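Local coordinates for protein interacting with Hsp90 1 (Saccharomyces cerevisiae, PDB 4CGU) that takes part in pre-rRNA processing and is required for the interaction of NOP58 with snoRNA, at residues Ala92-Ile97 / Arg134-Asn139; Glu119-Leu122 / Leu128-Pro131; Ile143-Ile148 / Arg152-Tyr157. All coordinates share one frame; numbering follows the deposited sequence.

Contact 1: Ala92-Ile97 / Arg134-Asn139; sequences AYKLRI and RDIVVN
I136 swings CG1 to the side of its own backbone N, trans to the carbonyl carbon (chi1 -80°), and an extended second torsion (chi2 176°) then carries CD1 across to K94 and L95. The methyl meets the roots of both side chains: CD1 is 3.7 Å from K94 CB and 3.8 Å from L95 CB, while I136 CG1 lies 3.9 Å from K94 CB. K94 offers only the apolar start of its chain here. A bend at chi2 (-61°) leads the rest away, so a lysine suits this exposed place, apolar at its base and charged at its end. L95, wholly apolar, fills the buried place between M85, P133 and I136.

Two successive residues can present CB to the same loop because K94 and L95 both face I158 in a classic beta bulge. No hydrogen bond joins the segments, and the nearest CA atoms, those of K94 and I136, stand 7.2 Å apart: the contact is purely van der Waals. Beside it, D135 forms a salt bridge with R87, tying the same loop to strand 81-87. Y93 and R96 instead use their polar ends on the backbone of the partner protein. The isoleucine thus packs the loop between strands 129-131 and 144-148 against the bulged start of strand 95-101, within the beta-sandwich typical of CS domains, here the C-terminal domain of this protein.

Contact 2: Glu119-Leu122 / Leu128-Pro131; sequences ENIL and LSIP
L122 and I130 are joined by a reciprocal pair of backbone hydrogen bonds. L122 N donates to I130 O at 2.9 Å, and I130 N returns a bond to L122 O at 2.8 Å. The second is nearly straight, 176° at the hydrogen.

The next pair, I121 with P131, is non-hydrogen-bonded, and its CA atoms come within 4.1 Å. Proline suits such a position: having no N-H, it forfeits no bond to this neighbour, and strand 129-131 is outermost in its three-stranded sheet within the chain. Together the two pairs make the antiparallel hairpin of strands 121-123 and 129-131, part of the smaller sheet of the CS domain.

Side-chain packing differs on the two faces. On the I121 face, the branches of the isoleucine divide the work: CG1, trans to the carbonyl carbon (chi1 -67°), approaches P131 CB at 4.2 Å, whereas CG2 reaches diagonally to S129 CB at 4.0 Å. On the other face, L122 CB rests against the carbonyl oxygen of I130, 3.7 Å from that O atom and beside the backbone bond it accepts, and the end of I130 turns from its strand partner toward V83, M85, I97 and I99 of the larger sheet. Its beta-branched, wholly apolar side chain fits that interior; L122, likewise buried, touches an apolar side chain of the partner protein.

Just before strand 121-123, N120 and I121 both face N116 in a G1 beta bulge on the side of strand 114-116. N120 takes the left-handed backbone conformation, which asparagine tolerates well, and its OD1 is hydrogen-bonded to Y115 OH.

Contact 3: Ile143-Ile148 / Arg152-Tyr157; sequences IKIFHI and RTLYIY
I145 and I156 pack side by side on the tightly filled face of this hairpin, their CG1 atoms 3.9 Å apart. The other branch of I145, CG2, reaches L154 CD2, also at 3.9 Å, and L154 CD2 in turn lies 3.6 Å from H147 CB, approaching obliquely. I143 adds its CG2 to I156 CG2, and L154 and I156 continue onto I124, in the loop after strand 121-123, so branched aliphatic residues suit this interior. With an alanine here in place of I145, both branches are gone, and I156 CG1 and L154 CD2 would probably face a gap in the core. H147 is the polar exception: ND1 bonds to an acidic side chain of the partner protein, whereas buried NE2 finds no partner in the model.

The opposite face is aromatic; its F146-Y157 end is covered by the partner protein, whose backbone bonds to Y157 OH, and the packing opens toward solvent at I148 and Y155. F146 crosses Y157 at about a right angle, Y157 CD1 lying at the edge of the phenylalanine ring, 4.0 Å from F146 CE2. At the open end I148 CD1 rests 3.7 Å from Y155 CE1, where an amphipathic tyrosine is at home.

Six backbone hydrogen bonds join the strands, among them F146 N to Y155 O at 2.9 Å, nearly straight at 172°. At the turn, R152 and T153 both face I148 in a G1 beta bulge. These features define an antiparallel beta hairpin, with 144-148 the outermost strand of the larger CS-domain sheet within the chain, where a strand of the partner protein joins in parallel.

Contacts 1 and 3 share one sheet: strand 95-101 neighbours strand 153-157, with I97 O 2.9 Å from I156 N, a probable hydrogen bond. Contact 2 belongs to the other layer and is nested in the chain loop that contact 1 closes. The layers meet through I97 CD1 and I130 CG2, 3.8 Å apart, and through L122 CD2 and I156 CD1 at 3.9 Å, so I97, I130, L122 and I156 knit a common core. Centres lie about 13 Å (1 and 2), 14 Å (1 and 3) and 15 Å (2 and 3) apart. Contact 3 makes the strand pairing at the interface with the partner protein, through I145, F146 and H147; Y93, R96 and L122 also contribute there.

Contact 1: Ala92-Ile97 / Arg134-Asn139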
loop_
_atom_site.group_PDB
_atom_site.type_symbol
_atom_site.label_atom_id
_atom_site.label_comp_id
_atom_site.label_asym_id
_atom_site.label_seq_id
_atom_site.Cartn_x
_atom_site.Cartn_y
_atom_site.Cartn_z
ATOM N N ALA B 92 10.800 4.534 12.889
ATOM C CA ALA B 92 9.830 4.595 11.801
ATOM C C ALA B 92 9.204 3.226 11.536
ATOM O O ALA B 92 8.097 3.122 11.010
ATOM C CB ALA B 92 10.487 5.144 10.539
ATOM N N TYR B 93 9.922 2.175 11.915
ATOM C CA TYR B 93 9.422 0.811 11.795
ATOM C C TYR B 93 9.431 0.155 13.170
ATOM O O TYR B 93 10.122 0.615 14.074
ATOM C CB TYR B 93 10.290 0.015 10.819
ATOM C CG TYR B 93 11.770 0.275 10.987
ATOM C CD1 TYR B 93 12.503 -0.377 11.969
ATOM C CD2 TYR B 93 12.433 1.188 10.173
ATOM C CE1 TYR B 93 13.854 -0.136 12.131
ATOM C CE2 TYR B 93 13.787 1.431 10.328
ATOM C CZ TYR B 93 14.490 0.763 11.309
ATOM O OH TYR B 93 15.836 0.993 11.475
ATOM N N LYS B 94 8.652 -0.910 13.324
ATOM C CA LYS B 94 8.579 -1.639 14.583
ATOM C C LYS B 94 9.347 -2.947 14.492
ATOM O O LYS B 94 9.809 -3.486 15.501
ATOM C CB LYS B 94 7.126 -1.957 14.932
ATOM C CG LYS B 94 6.219 -0.744 15.059
ATOM C CD LYS B 94 6.697 0.178 16.158
ATOM C CE LYS B 94 5.768 1.376 16.317
ATOM N NZ LYS B 94 6.280 2.333 17.344
ATOM N N LEU B 95 9.477 -3.462 13.275
ATOM C CA LEU B 95 9.990 -4.807 13.074
ATOM C C LEU B 95 10.958 -4.857 11.904
ATOM O O LEU B 95 10.698 -4.277 10.844
ATOM C CB LEU B 95 8.824 -5.765 12.811
ATOM C CG LEU B 95 9.180 -7.205 12.450
ATOM C CD1 LEU B 95 9.751 -7.953 13.658
ATOM C CD2 LEU B 95 7.970 -7.924 11.874
ATOM N N ARG B 96 12.075 -5.553 12.104
ATOM C CA ARG B 96 12.962 -5.903 11.004
ATOM C C ARG B 96 13.068 -7.419 10.856
ATOM O O ARG B 96 13.286 -8.131 11.833
ATOM C CB ARG B 96 14.358 -5.320 11.202
ATOM C CG ARG B 96 15.322 -5.707 10.088
ATOM C CD ARG B 96 16.756 -5.366 10.435
ATOM N NE ARG B 96 17.309 -6.263 11.446
ATOM C CZ ARG B 96 18.382 -5.978 12.178
ATOM N NH1 ARG B 96 19.004 -4.818 12.014
ATOM N NH2 ARG B 96 18.828 -6.846 13.079
ATOM N N ILE B 97 12.913 -7.900 9.627
ATOM C CA ILE B 97 13.068 -9.313 9.309
ATOM C C ILE B 97 14.269 -9.481 8.390
ATOM O O ILE B 97 14.373 -8.795 7.379
ATOM C CB ILE B 97 11.829 -9.846 8.577
ATOM C CG1 ILE B 97 10.562 -9.460 9.344
ATOM C CG2 ILE B 97 11.924 -11.358 8.376
ATOM C CD1 ILE B 97 9.296 -9.678 8.563
ATOM N N ARG B 134 1.108 -9.853 15.813
ATOM C CA ARG B 134 -0.258 -9.346 15.802
ATOM C C ARG B 134 -0.391 -7.989 16.483
ATOM O O ARG B 134 -1.404 -7.310 16.326
ATOM C CB ARG B 134 -1.206 -10.357 16.451
ATOM C CG ARG B 134 -0.834 -10.709 17.878
ATOM C CD ARG B 134 -1.721 -11.808 18.416
ATOM N NE ARG B 134 -1.807 -12.925 17.483
ATOM C CZ ARG B 134 -2.280 -14.125 17.798
ATOM N NH1 ARG B 134 -2.704 -14.366 19.031
ATOM N NH2 ARG B 134 -2.326 -15.083 16.884
ATOM N N ASP B 135 0.632 -7.591 17.232
ATOM C CA ASP B 135 0.582 -6.339 17.983
ATOM C C ASP B 135 1.144 -5.153 17.203
ATOM O O ASP B 135 1.451 -4.114 17.784
ATOM C CB ASP B 135 1.340 -6.476 19.307
ATOM C CG ASP B 135 2.842 -6.594 19.113
ATOM O OD1 ASP B 135 3.276 -7.371 18.237
ATOM O OD2 ASP B 135 3.591 -5.903 19.834
ATOM N N ILE B 136 1.282 -5.309 15.890
ATOM C CA ILE B 136 1.853 -4.262 15.047
ATOM C C ILE B 136 0.862 -3.782 13.989
ATOM O O ILE B 136 0.235 -4.592 13.311
ATOM C CB ILE B 136 3.137 -4.759 14.349
ATOM C CG1 ILE B 136 4.324 -4.695 15.305
ATOM C CG2 ILE B 136 3.442 -3.942 13.109
ATOM C CD1 ILE B 136 5.590 -5.268 14.717
ATOM N N VAL B 137 0.717 -2.467 13.854
ATOM C CA VAL B 137 -0.073 -1.918 12.758
ATOM C C VAL B 137 0.693 -2.093 11.450
ATOM O O VAL B 137 1.850 -1.696 11.332
ATOM C CB VAL B 137 -0.495 -0.438 13.000
ATOM C CG1 VAL B 137 -1.265 -0.324 14.304
ATOM C CG2 VAL B 137 0.707 0.506 12.999
ATOM N N VAL B 138 0.063 -2.736 10.475
ATOM C CA VAL B 138 0.743 -3.001 9.217
ATOM C C VAL B 138 0.091 -2.260 8.064
ATOM O O VAL B 138 -1.070 -2.491 7.737
ATOM C CB VAL B 138 0.800 -4.505 8.895
ATOM C CG1 VAL B 138 1.508 -4.734 7.559
ATOM C CG2 VAL B 138 1.493 -5.261 10.020
ATOM N N ASN B 139 0.856 -1.357 7.464
ATOM C CA ASN B 139 0.447 -0.670 6.252
ATOM C C ASN B 139 1.301 -1.183 5.100
ATOM O O ASN B 139 2.507 -0.933 5.061
ATOM C CB ASN B 139 0.624 0.839 6.424
ATOM C CG ASN B 139 -0.019 1.640 5.308
ATOM O OD1 ASN B 139 -0.214 1.146 4.196
ATOM N ND2 ASN B 139 -0.341 2.899 5.600
#

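Contact 2: Glu119-Leu122 / Leu128-Pro131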
loop_
_atom_site.group_PDB
_atom_site.type_symbol
_atom_site.label_atom_id
_atom_site.label_comp_id
_atom_site.label_asym_id
_atom_site.label_seq_id
_atom_site.Cartn_x
_atom_site.Cartn_y
_atom_site.Cartn_z
ATOM N N GLU B 119 -4.862 -12.479 6.720
ATOM C CA GLU B 119 -3.983 -13.401 7.424
ATOM C C GLU B 119 -2.898 -12.651 8.178
ATOM O O GLU B 119 -2.353 -13.159 9.158
ATOM C CB GLU B 119 -3.324 -14.362 6.442
ATOM C CG GLU B 119 -4.266 -15.333 5.761
ATOM C CD GLU B 119 -3.570 -16.094 4.656
ATOM O OE1 GLU B 119 -2.385 -15.797 4.400
ATOM O OE2 GLU B 119 -4.196 -16.981 4.041
ATOM N N ASN B 120 -2.600 -11.438 7.720
ATOM C CA ASN B 120 -1.444 -10.690 8.203
ATOM C C ASN B 120 -0.164 -11.519 8.023
ATOM O O ASN B 120 0.664 -11.630 8.928
ATOM C CB ASN B 120 -1.640 -10.240 9.655
ATOM C CG ASN B 120 -0.597 -9.229 10.101
ATOM O OD1 ASN B 120 -0.154 -8.387 9.321
ATOM N ND2 ASN B 120 -0.194 -9.315 11.359
ATOM N N ILE B 121 -0.023 -12.105 6.839
ATOM C CA ILE B 121 1.151 -12.900 6.499
ATOM C C ILE B 121 1.855 -12.317 5.283
ATOM O O ILE B 121 1.224 -12.026 4.266
ATOM C CB ILE B 121 0.775 -14.360 6.158
ATOM C CG1 ILE B 121 0.245 -15.100 7.386
ATOM C CG2 ILE B 121 1.971 -15.103 5.572
ATOM C CD1 ILE B 121 -0.146 -16.541 7.089
ATOM N N LEU B 122 3.168 -12.150 5.394
ATOM C CA LEU B 122 3.979 -11.725 4.270
ATOM C C LEU B 122 4.610 -12.940 3.608
ATOM O O LEU B 122 5.525 -13.542 4.148
ATOM C CB LEU B 122 5.071 -10.759 4.731
ATOM C CG LEU B 122 6.000 -10.269 3.617
ATOM C CD1 LEU B 122 5.219 -9.518 2.544
ATOM C CD2 LEU B 122 7.097 -9.391 4.185
ATOM N N LEU B 128 8.680 -19.836 1.392
ATOM C CA LEU B 128 8.772 -19.070 2.631
ATOM C C LEU B 128 7.644 -18.068 2.895
ATOM O O LEU B 128 7.219 -17.339 2.001
ATOM C CB LEU B 128 10.129 -18.363 2.674
ATOM C CG LEU B 128 10.621 -17.793 4.002
ATOM C CD1 LEU B 128 10.434 -18.790 5.124
ATOM C CD2 LEU B 128 12.084 -17.431 3.868
ATOM N N SER B 129 7.172 -18.043 4.138
ATOM C CA SER B 129 6.165 -17.078 4.565
ATOM C C SER B 129 6.444 -16.612 5.990
ATOM O O SER B 129 6.774 -17.415 6.863
ATOM C CB SER B 129 4.765 -17.684 4.485
ATOM O OG SER B 129 4.566 -18.633 5.519
ATOM N N ILE B 130 6.310 -15.311 6.216
ATOM C CA ILE B 130 6.534 -14.726 7.526
ATOM C C ILE B 130 5.228 -14.157 8.045
ATOM O O ILE B 130 4.799 -13.079 7.616
ATOM C CB ILE B 130 7.532 -13.557 7.460
ATOM C CG1 ILE B 130 8.650 -13.848 6.459
ATOM C CG2 ILE B 130 8.087 -13.242 8.853
ATOM C CD1 ILE B 130 9.638 -14.873 6.937
ATOM N N PRO B 131 4.569 -14.883 8.954
ATOM C CA PRO B 131 3.435 -14.266 9.641
ATOM C C PRO B 131 3.964 -13.082 10.431
ATOM O O PRO B 131 5.068 -13.164 10.961
ATOM C CB PRO B 131 2.961 -15.368 10.592
ATOM C CG PRO B 131 3.439 -16.637 9.972
ATOM C CD PRO B 131 4.751 -16.294 9.326
#

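Contact 3: Ile143-Ile148 / Arg152-Tyr157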
loop_
_atom_site.group_PDB
_atom_site.type_symbol
_atom_site.label_atom_id
_atom_site.label_comp_id
_atom_site.label_asym_id
_atom_site.label_seq_id
_atom_site.Cartn_x
_atom_site.Cartn_y
_atom_site.Cartn_z
ATOM N N ILE B 143 5.650 -1.312 4.049
ATOM C CA ILE B 143 6.530 -2.473 4.092
ATOM C C ILE B 143 7.692 -2.258 3.137
ATOM O O ILE B 143 7.510 -2.245 1.923
ATOM C CB ILE B 143 5.791 -3.767 3.714
ATOM C CG1 ILE B 143 4.598 -3.985 4.651
ATOM C CG2 ILE B 143 6.759 -4.969 3.741
ATOM C CD1 ILE B 143 3.746 -5.187 4.291
ATOM N N LYS B 144 8.887 -2.073 3.690
ATOM C CA LYS B 144 10.072 -1.829 2.877
ATOM C C LYS B 144 10.916 -3.087 2.786
ATOM O O LYS B 144 11.335 -3.630 3.806
ATOM C CB LYS B 144 10.908 -0.687 3.462
ATOM C CG LYS B 144 10.161 0.632 3.560
ATOM C CD LYS B 144 9.684 1.089 2.187
ATOM C CE LYS B 144 8.656 2.207 2.290
ATOM N NZ LYS B 144 7.493 1.953 1.385
ATOM N N ILE B 145 11.170 -3.540 1.563
ATOM C CA ILE B 145 11.980 -4.730 1.336
ATOM C C ILE B 145 13.196 -4.428 0.461
ATOM O O ILE B 145 13.058 -4.031 -0.696
ATOM C CB ILE B 145 11.158 -5.845 0.660
ATOM C CG1 ILE B 145 9.921 -6.187 1.495
ATOM C CG2 ILE B 145 12.016 -7.079 0.445
ATOM C CD1 ILE B 145 9.089 -7.310 0.916
ATOM N N PHE B 146 14.386 -4.626 1.025
ATOM C CA PHE B 146 15.641 -4.429 0.310
ATOM C C PHE B 146 16.342 -5.762 0.101
ATOM O O PHE B 146 16.367 -6.610 0.988
ATOM C CB PHE B 146 16.575 -3.508 1.094
ATOM C CG PHE B 146 15.979 -2.173 1.422
ATOM C CD1 PHE B 146 16.002 -1.144 0.496
ATOM C CD2 PHE B 146 15.402 -1.944 2.660
ATOM C CE1 PHE B 146 15.457 0.088 0.797
ATOM C CE2 PHE B 146 14.859 -0.716 2.967
ATOM C CZ PHE B 146 14.888 0.304 2.036
ATOM N N HIS B 147 16.927 -5.949 -1.071
ATOM C CA HIS B 147 17.665 -7.173 -1.335
ATOM C C HIS B 147 19.117 -6.849 -1.643
ATOM O O HIS B 147 19.409 -6.081 -2.558
ATOM C CB HIS B 147 17.021 -7.947 -2.485
ATOM C CG HIS B 147 17.739 -9.209 -2.848
ATOM N ND1 HIS B 147 18.090 -9.517 -4.144
ATOM C CD2 HIS B 147 18.170 -10.242 -2.086
ATOM C CE1 HIS B 147 18.703 -10.685 -4.166
ATOM N NE2 HIS B 147 18.766 -11.147 -2.931
ATOM N N ILE B 148 20.023 -7.410 -0.847
ATOM C CA ILE B 148 21.447 -7.322 -1.137
ATOM C C ILE B 148 21.938 -8.669 -1.668
ATOM O O ILE B 148 22.060 -9.659 -0.929
ATOM C CB ILE B 148 22.266 -6.849 0.075
ATOM C CG1 ILE B 148 21.636 -5.578 0.659
ATOM C CG2 ILE B 148 23.716 -6.598 -0.328
ATOM C CD1 ILE B 148 22.478 -4.901 1.722
ATOM N N ARG B 152 23.136 -12.259 -0.392
ATOM C CA ARG B 152 21.918 -13.043 -0.566
ATOM C C ARG B 152 21.005 -12.834 0.631
ATOM O O ARG B 152 20.567 -13.787 1.277
ATOM C CB ARG B 152 22.234 -14.526 -0.780
ATOM C CG ARG B 152 22.889 -14.821 -2.128
ATOM C CD ARG B 152 23.121 -16.308 -2.316
ATOM N NE ARG B 152 23.908 -16.858 -1.217
ATOM C CZ ARG B 152 24.093 -18.155 -1.008
ATOM N NH1 ARG B 152 23.547 -19.044 -1.829
ATOM N NH2 ARG B 152 24.822 -18.561 0.024
ATOM N N THR B 153 20.745 -11.571 0.944
ATOM C CA THR B 153 19.964 -11.259 2.129
ATOM C C THR B 153 18.821 -10.308 1.798
ATOM O O THR B 153 19.008 -9.324 1.082
ATOM C CB THR B 153 20.854 -10.664 3.247
ATOM O OG1 THR B 153 21.864 -11.613 3.613
ATOM C CG2 THR B 153 20.030 -10.336 4.480
ATOM N N LEU B 154 17.633 -10.647 2.285
ATOM C CA LEU B 154 16.482 -9.754 2.270
ATOM C C LEU B 154 16.366 -9.070 3.624
ATOM O O LEU B 154 16.416 -9.733 4.662
ATOM C CB LEU B 154 15.192 -10.533 2.012
ATOM C CG LEU B 154 14.757 -10.906 0.599
ATOM C CD1 LEU B 154 13.382 -11.572 0.651
ATOM C CD2 LEU B 154 14.742 -9.701 -0.328
ATOM N N TYR B 155 16.228 -7.746 3.597
ATOM C CA TYR B 155 15.972 -6.925 4.774
ATOM C C TYR B 155 14.571 -6.350 4.647
ATOM O O TYR B 155 14.288 -5.617 3.707
ATOM C CB TYR B 155 16.953 -5.747 4.835
ATOM C CG TYR B 155 18.403 -6.128 5.020
ATOM C CD1 TYR B 155 19.174 -6.561 3.949
ATOM C CD2 TYR B 155 19.006 -6.038 6.266
ATOM C CE1 TYR B 155 20.508 -6.907 4.120
ATOM C CE2 TYR B 155 20.335 -6.383 6.449
ATOM C CZ TYR B 155 21.081 -6.814 5.375
ATOM O OH TYR B 155 22.402 -7.151 5.558
ATOM N N ILE B 156 13.698 -6.663 5.597
ATOM C CA ILE B 156 12.318 -6.198 5.552
ATOM C C ILE B 156 11.979 -5.329 6.762
ATOM O O ILE B 156 12.124 -5.759 7.900
ATOM C CB ILE B 156 11.351 -7.389 5.491
ATOM C CG1 ILE B 156 11.684 -8.267 4.279
ATOM C CG2 ILE B 156 9.910 -6.906 5.460
ATOM C CD1 ILE B 156 11.016 -9.619 4.301
ATOM N N TYR B 157 11.534 -4.103 6.509
ATOM C CA TYR B 157 11.211 -3.171 7.586
ATOM C C TYR B 157 9.732 -2.842 7.591
ATOM O O TYR B 157 9.183 -2.399 6.580
ATOM C CB TYR B 157 12.033 -1.889 7.458
ATOM C CG TYR B 157 13.518 -2.120 7.611
ATOM C CD1 TYR B 157 14.297 -2.516 6.528
ATOM C CD2 TYR B 157 14.142 -1.958 8.845
ATOM C CE1 TYR B 157 15.662 -2.731 6.667
ATOM C CE2 TYR B 157 15.500 -2.177 8.994
ATOM C CZ TYR B 157 16.253 -2.562 7.904
ATOM O OH TYR B 157 17.600 -2.773 8.055
#